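Local coordinates for protein deoxyhypusine synthase, putative (Entamoeba histolytica, PDB 7L9R) that is a putative deoxyhypusine synthase, probably an NAD-dependent transferase that makes deoxyhypusine, assembled here as four chains, at residues B[60-64]-B[288-292]; B[83-88]-B[258-262]. One frame throughout, in Å; residues are numbered along the deposited sequence.

Contact 1: residues B[60-64]-B[288-292]; sequences IINKM and DFAVY
Helix-on-sheet packing of a Rossmann-like fold brings Ile60 and Met64 of helix 51-66 against Phe289 and Val291 of strand 289-294, a strand of the parallel six-stranded sheet. The axes of the short segments 60-64 and 289-292 approach to 8.2 Å and run at 139° to each other. No hydrogen bond joins the two segments; the contact is apolar. Phe289 buries the largest area. Its CB receives Met64 CG at 3.6 Å, and Met64 N lies over one face of its ring. The extended Met64 chain slides past Phe289 in the opposite direction, which carries CE to 3.7 Å from Phe289 O. The Lys63 side chain crosses that of Phe289 at about a right angle, CB lying 3.9 Å from Phe289 CE1, while its extended chain leads NZ away to a salt bridge with Glu322 on the neighbouring strand. Further along the strand, one methyl of Val291 does the touching: CG2, placed anti to the carbonyl carbon by a chi1 of 172°, stands 3.8 Å from Ile60 CG2. Ile60 CG2 is itself wedged between two residues of the strand, with Phe289 CB also at 3.8 Å. From the next position of the helix, Ile61 CG1 meets Val291 CG2 at 3.9 Å.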
loop_
_atom_site.group_PDB
_atom_site.type_symbol
_atom_site.label_atom_id
_atom_site.label_comp_id
_atom_site.label_asym_id
_atom_site.label_seq_id
_atom_site.Cartn_x
_atom_site.Cartn_y
_atom_site.Cartn_z
ATOM N N ILE B 60 -16.676 7.595 19.822
ATOM C CA ILE B 60 -16.313 8.988 19.576
ATOM C C ILE B 60 -17.444 9.728 18.866
ATOM O O ILE B 60 -17.725 10.893 19.174
ATOM C CB ILE B 60 -14.991 9.059 18.786
ATOM C CG1 ILE B 60 -13.820 8.635 19.675
ATOM C CG2 ILE B 60 -14.749 10.463 18.235
ATOM C CD1 ILE B 60 -12.527 8.399 18.916
ATOM N N ILE B 61 -18.112 9.072 17.912
ATOM C CA ILE B 61 -19.200 9.731 17.192
ATOM C C ILE B 61 -20.366 10.015 18.131
ATOM O O ILE B 61 -20.946 11.107 18.103
ATOM C CB ILE B 61 -19.630 8.892 15.972
ATOM C CG1 ILE B 61 -18.562 8.967 14.879
ATOM C CG2 ILE B 61 -20.958 9.387 15.411
ATOM C CD1 ILE B 61 -18.804 8.030 13.710
ATOM N N ASN B 62 -20.707 9.060 19.002
ATOM C CA ASN B 62 -21.763 9.313 19.982
ATOM C C ASN B 62 -21.401 10.456 20.918
ATOM O O ASN B 62 -22.287 11.193 21.368
ATOM C CB ASN B 62 -22.062 8.046 20.783
ATOM C CG ASN B 62 -22.885 7.048 20.007
ATOM O OD1 ASN B 62 -23.749 7.420 19.213
ATOM N ND2 ASN B 62 -22.607 5.769 20.213
ATOM N N LYS B 63 -20.111 10.627 21.219
ATOM C CA LYS B 63 -19.697 11.776 22.017
ATOM C C LYS B 63 -19.929 13.087 21.268
ATOM O O LYS B 63 -20.287 14.098 21.882
ATOM C CB LYS B 63 -18.231 11.635 22.424
ATOM C CG LYS B 63 -17.971 10.529 23.436
ATOM C CD LYS B 63 -16.525 10.549 23.904
ATOM C CE LYS B 63 -16.206 9.350 24.779
ATOM N NZ LYS B 63 -14.884 9.501 25.452
ATOM N N MET B 64 -19.730 13.093 19.944
ATOM C CA MET B 64 -20.057 14.286 19.164
ATOM C C MET B 64 -21.530 14.639 19.314
ATOM O O MET B 64 -21.885 15.801 19.534
ATOM C CB MET B 64 -19.728 14.086 17.681
ATOM C CG MET B 64 -18.297 13.732 17.333
ATOM S SD MET B 64 -18.145 13.525 15.535
ATOM C CE MET B 64 -16.499 12.840 15.381
ATOM N N ASP B 288 -11.796 18.463 18.117
ATOM C CA ASP B 288 -12.044 17.915 19.448
ATOM C C ASP B 288 -12.362 16.428 19.366
ATOM O O ASP B 288 -11.904 15.642 20.203
ATOM C CB ASP B 288 -13.193 18.659 20.126
ATOM C CG ASP B 288 -12.900 20.130 20.331
ATOM O OD1 ASP B 288 -11.874 20.460 20.970
ATOM O OD2 ASP B 288 -13.708 20.959 19.861
ATOM N N PHE B 289 -13.140 16.028 18.360
ATOM C CA PHE B 289 -13.448 14.634 18.076
ATOM C C PHE B 289 -13.192 14.368 16.599
ATOM O O PHE B 289 -13.589 15.164 15.741
ATOM C CB PHE B 289 -14.907 14.291 18.416
ATOM C CG PHE B 289 -15.299 14.607 19.834
ATOM C CD1 PHE B 289 -14.879 13.801 20.881
ATOM C CD2 PHE B 289 -16.112 15.695 20.117
ATOM C CE1 PHE B 289 -15.247 14.083 22.190
ATOM C CE2 PHE B 289 -16.487 15.982 21.422
ATOM C CZ PHE B 289 -16.052 15.177 22.461
ATOM N N ALA B 290 -12.545 13.246 16.295
ATOM C CA ALA B 290 -12.220 12.951 14.907
ATOM C C ALA B 290 -12.267 11.450 14.668
ATOM O O ALA B 290 -11.768 10.664 15.477
ATOM C CB ALA B 290 -10.844 13.507 14.515
ATOM N N VAL B 291 -12.884 11.067 13.554
ATOM C CA VAL B 291 -12.933 9.685 13.097
ATOM C C VAL B 291 -12.485 9.669 11.645
ATOM O O VAL B 291 -13.071 10.365 10.805
ATOM C CB VAL B 291 -14.340 9.080 13.244
ATOM C CG1 VAL B 291 -14.417 7.702 12.580
ATOM C CG2 VAL B 291 -14.712 8.989 14.715
ATOM N N TYR B 292 -11.448 8.890 11.348
ATOM C CA TYR B 292 -10.925 8.756 9.996
ATOM C C TYR B 292 -11.064 7.298 9.584
ATOM O O TYR B 292 -10.629 6.404 10.316
ATOM C CB TYR B 292 -9.454 9.200 9.910
ATOM C CG TYR B 292 -9.166 10.559 10.515
ATOM C CD1 TYR B 292 -9.463 11.731 9.830
ATOM C CD2 TYR B 292 -8.575 10.672 11.768
ATOM C CE1 TYR B 292 -9.196 12.978 10.386
ATOM C CE2 TYR B 292 -8.297 11.914 12.329
ATOM C CZ TYR B 292 -8.610 13.064 11.634
ATOM O OH TYR B 292 -8.339 14.301 12.192
#

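Contact 2: residues B[83-88]-B[258-262]; sequences RLKRCT and IHSVE
At the N-terminal ends of the adjacent central strands 87-93 and 262-268, the loop from Arg83 to Arg86 wraps around Val261, and Arg83 reaches back to the chain leaving helix 247-258. Arg83 NH1 donates to His259 O over 2.6 Å with an N-H...O angle of 158°. The acceptor lies in the guanidinium plane, yet the donor sits 54° out of the carbonyl plane, so the bond is in line for the arginine but not for the lone pairs of the oxygen. Val261 CG2 covers one face of the same guanidinium, 3.5 Å from CZ and over its centre, and Asp81, outside the two segments, forms a salt bridge with Arg83 NE. The in-plane bond to His259 O and the pairing with Asp81 probably fix the rotation of the group, with the methyl packed on its face. Val261 CG2 also meets Lys85 CD, at 3.7 Å. Lys85, the centre of an inverse gamma turn, bends its chain at chi2 and chi4, bringing NZ back to within 2.8 Å of Arg83 O.

Beyond this turn the chains take up the parallel course of the Rossmann-like sheet, in which these two strands are neighbours. Thr88 N donates to Glu262 O, and Cys87 CA makes a CA-H...O contact with the same oxygen at 3.3 Å, so one carbonyl receives two donors of unequal strength. The Cys87 and Glu262 side chains emerge on the same face, toward Phe289, their CB atoms 4.1 Å apart. Thr88 instead faces Ser260, OG1 lying 3.3 Å from Ser260 CB. At the outer end, His259 packs on Glu236 of a neighbouring subunit.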
loop_
_atom_site.group_PDB
_atom_site.type_symbol
_atom_site.label_atom_id
_atom_site.label_comp_id
_atom_site.label_asym_id
_atom_site.label_seq_id
_atom_site.Cartn_x
_atom_site.Cartn_y
_atom_site.Cartn_z
ATOM N N ARG B 83 -24.973 31.389 19.810
ATOM C CA ARG B 83 -24.617 30.168 19.103
ATOM C C ARG B 83 -25.235 28.953 19.783
ATOM O O ARG B 83 -25.466 28.941 20.997
ATOM C CB ARG B 83 -23.100 29.995 19.053
ATOM C CG ARG B 83 -22.361 31.036 18.239
ATOM C CD ARG B 83 -20.861 30.830 18.367
ATOM N NE ARG B 83 -20.442 30.884 19.764
ATOM C CZ ARG B 83 -19.265 30.472 20.215
ATOM N NH1 ARG B 83 -18.359 29.945 19.406
ATOM N NH2 ARG B 83 -18.998 30.579 21.514
ATOM N N LEU B 84 -25.510 27.927 18.981
ATOM C CA LEU B 84 -25.917 26.638 19.524
ATOM C C LEU B 84 -24.751 26.043 20.299
ATOM O O LEU B 84 -23.655 25.878 19.754
ATOM C CB LEU B 84 -26.359 25.701 18.405
ATOM C CG LEU B 84 -27.645 26.097 17.681
ATOM C CD1 LEU B 84 -28.027 25.032 16.667
ATOM C CD2 LEU B 84 -28.765 26.315 18.685
ATOM N N LYS B 85 -24.979 25.735 21.574
ATOM C CA LYS B 85 -23.916 25.231 22.440
ATOM C C LYS B 85 -23.866 23.712 22.321
ATOM O O LYS B 85 -24.337 22.963 23.179
ATOM C CB LYS B 85 -24.133 25.696 23.872
ATOM C CG LYS B 85 -24.194 27.211 24.015
ATOM C CD LYS B 85 -23.029 27.870 23.307
ATOM C CE LYS B 85 -22.943 29.360 23.615
ATOM N NZ LYS B 85 -24.148 30.114 23.170
ATOM N N ARG B 86 -23.277 23.257 21.218
ATOM C CA ARG B 86 -23.138 21.837 20.932
ATOM C C ARG B 86 -21.948 21.644 20.000
ATOM O O ARG B 86 -21.257 22.598 19.629
ATOM C CB ARG B 86 -24.415 21.267 20.314
ATOM C CG ARG B 86 -24.709 21.818 18.934
ATOM C CD ARG B 86 -25.964 21.201 18.371
ATOM N NE ARG B 86 -26.153 21.550 16.970
ATOM C CZ ARG B 86 -27.062 20.995 16.180
ATOM N NH1 ARG B 86 -27.887 20.061 16.628
ATOM N NH2 ARG B 86 -27.135 21.375 14.908
ATOM N N CYS B 87 -21.717 20.394 19.617
ATOM C CA CYS B 87 -20.616 20.040 18.735
ATOM C C CYS B 87 -21.052 20.225 17.285
ATOM O O CYS B 87 -22.071 19.670 16.866
ATOM C CB CYS B 87 -20.176 18.600 18.989
ATOM S SG CYS B 87 -18.755 18.067 18.009
ATOM N N THR B 88 -20.289 21.016 16.531
ATOM C CA THR B 88 -20.473 21.110 15.088
ATOM C C THR B 88 -19.832 19.889 14.438
ATOM O O THR B 88 -18.736 19.478 14.830
ATOM C CB THR B 88 -19.852 22.401 14.541
ATOM O OG1 THR B 88 -20.453 23.540 15.174
ATOM C CG2 THR B 88 -20.078 22.504 13.044
ATOM N N ILE B 258 -13.470 28.029 13.379
ATOM C CA ILE B 258 -12.983 29.012 14.344
ATOM C C ILE B 258 -14.085 29.402 15.322
ATOM O O ILE B 258 -13.843 29.546 16.527
ATOM C CB ILE B 258 -12.415 30.237 13.599
ATOM C CG1 ILE B 258 -11.069 29.886 12.956
ATOM C CG2 ILE B 258 -12.300 31.436 14.529
ATOM C CD1 ILE B 258 -10.581 30.891 11.924
ATOM N N HIS B 259 -15.309 29.579 14.826
ATOM C CA HIS B 259 -16.393 30.143 15.623
ATOM C C HIS B 259 -17.301 29.100 16.265
ATOM O O HIS B 259 -18.291 29.475 16.897
ATOM C CB HIS B 259 -17.224 31.093 14.759
ATOM C CG HIS B 259 -16.470 32.305 14.315
ATOM N ND1 HIS B 259 -16.562 32.812 13.037
ATOM C CD2 HIS B 259 -15.595 33.100 14.974
ATOM C CE1 HIS B 259 -15.782 33.873 12.930
ATOM N NE2 HIS B 259 -15.184 34.069 14.091
ATOM N N SER B 260 -17.003 27.813 16.131
ATOM C CA SER B 260 -17.859 26.787 16.713
ATOM C C SER B 260 -17.422 26.446 18.132
ATOM O O SER B 260 -16.234 26.460 18.462
ATOM C CB SER B 260 -17.859 25.522 15.860
ATOM O OG SER B 260 -16.626 24.850 15.990
ATOM N N VAL B 261 -18.407 26.128 18.971
ATOM C CA VAL B 261 -18.136 25.833 20.374
ATOM C C VAL B 261 -17.348 24.534 20.514
ATOM O O VAL B 261 -16.456 24.424 21.365
ATOM C CB VAL B 261 -19.461 25.787 21.159
ATOM C CG1 VAL B 261 -19.243 25.215 22.542
ATOM C CG2 VAL B 261 -20.061 27.186 21.264
ATOM N N GLU B 262 -17.655 23.539 19.685
ATOM C CA GLU B 262 -17.007 22.235 19.737
ATOM C C GLU B 262 -17.079 21.622 18.343
ATOM O O GLU B 262 -18.076 21.803 17.641
ATOM C CB GLU B 262 -17.681 21.328 20.778
ATOM C CG GLU B 262 -16.920 20.055 21.109
ATOM C CD GLU B 262 -15.956 20.248 22.264
ATOM O OE1 GLU B 262 -15.713 21.409 22.654
ATOM O OE2 GLU B 262 -15.435 19.238 22.781
#

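The centres of contacts 1 and 2 lie about 14 Å apart, and both reach the same parallel sheet, in which strand 262-268 stands between 87-93 and 289-294. Along the chain the order is 60-64, 83-88, 258-262, 288-292, so contact 1 encloses contact 2, and packing of helix 51-66 on the sheet brings together residues more than 220 positions apart. Contact 1 lays helix 51-66 on a face of the sheet; contact 2 joins the beginnings of two strands nearer the surface. They touch directly: Met64 O lies 3.3 Å from Cys87 CB, and Phe289 CE2 lies 3.7 Å from Glu262 OE2. The buried helix-sheet packing thus continues to the N-terminal ends of the central strands.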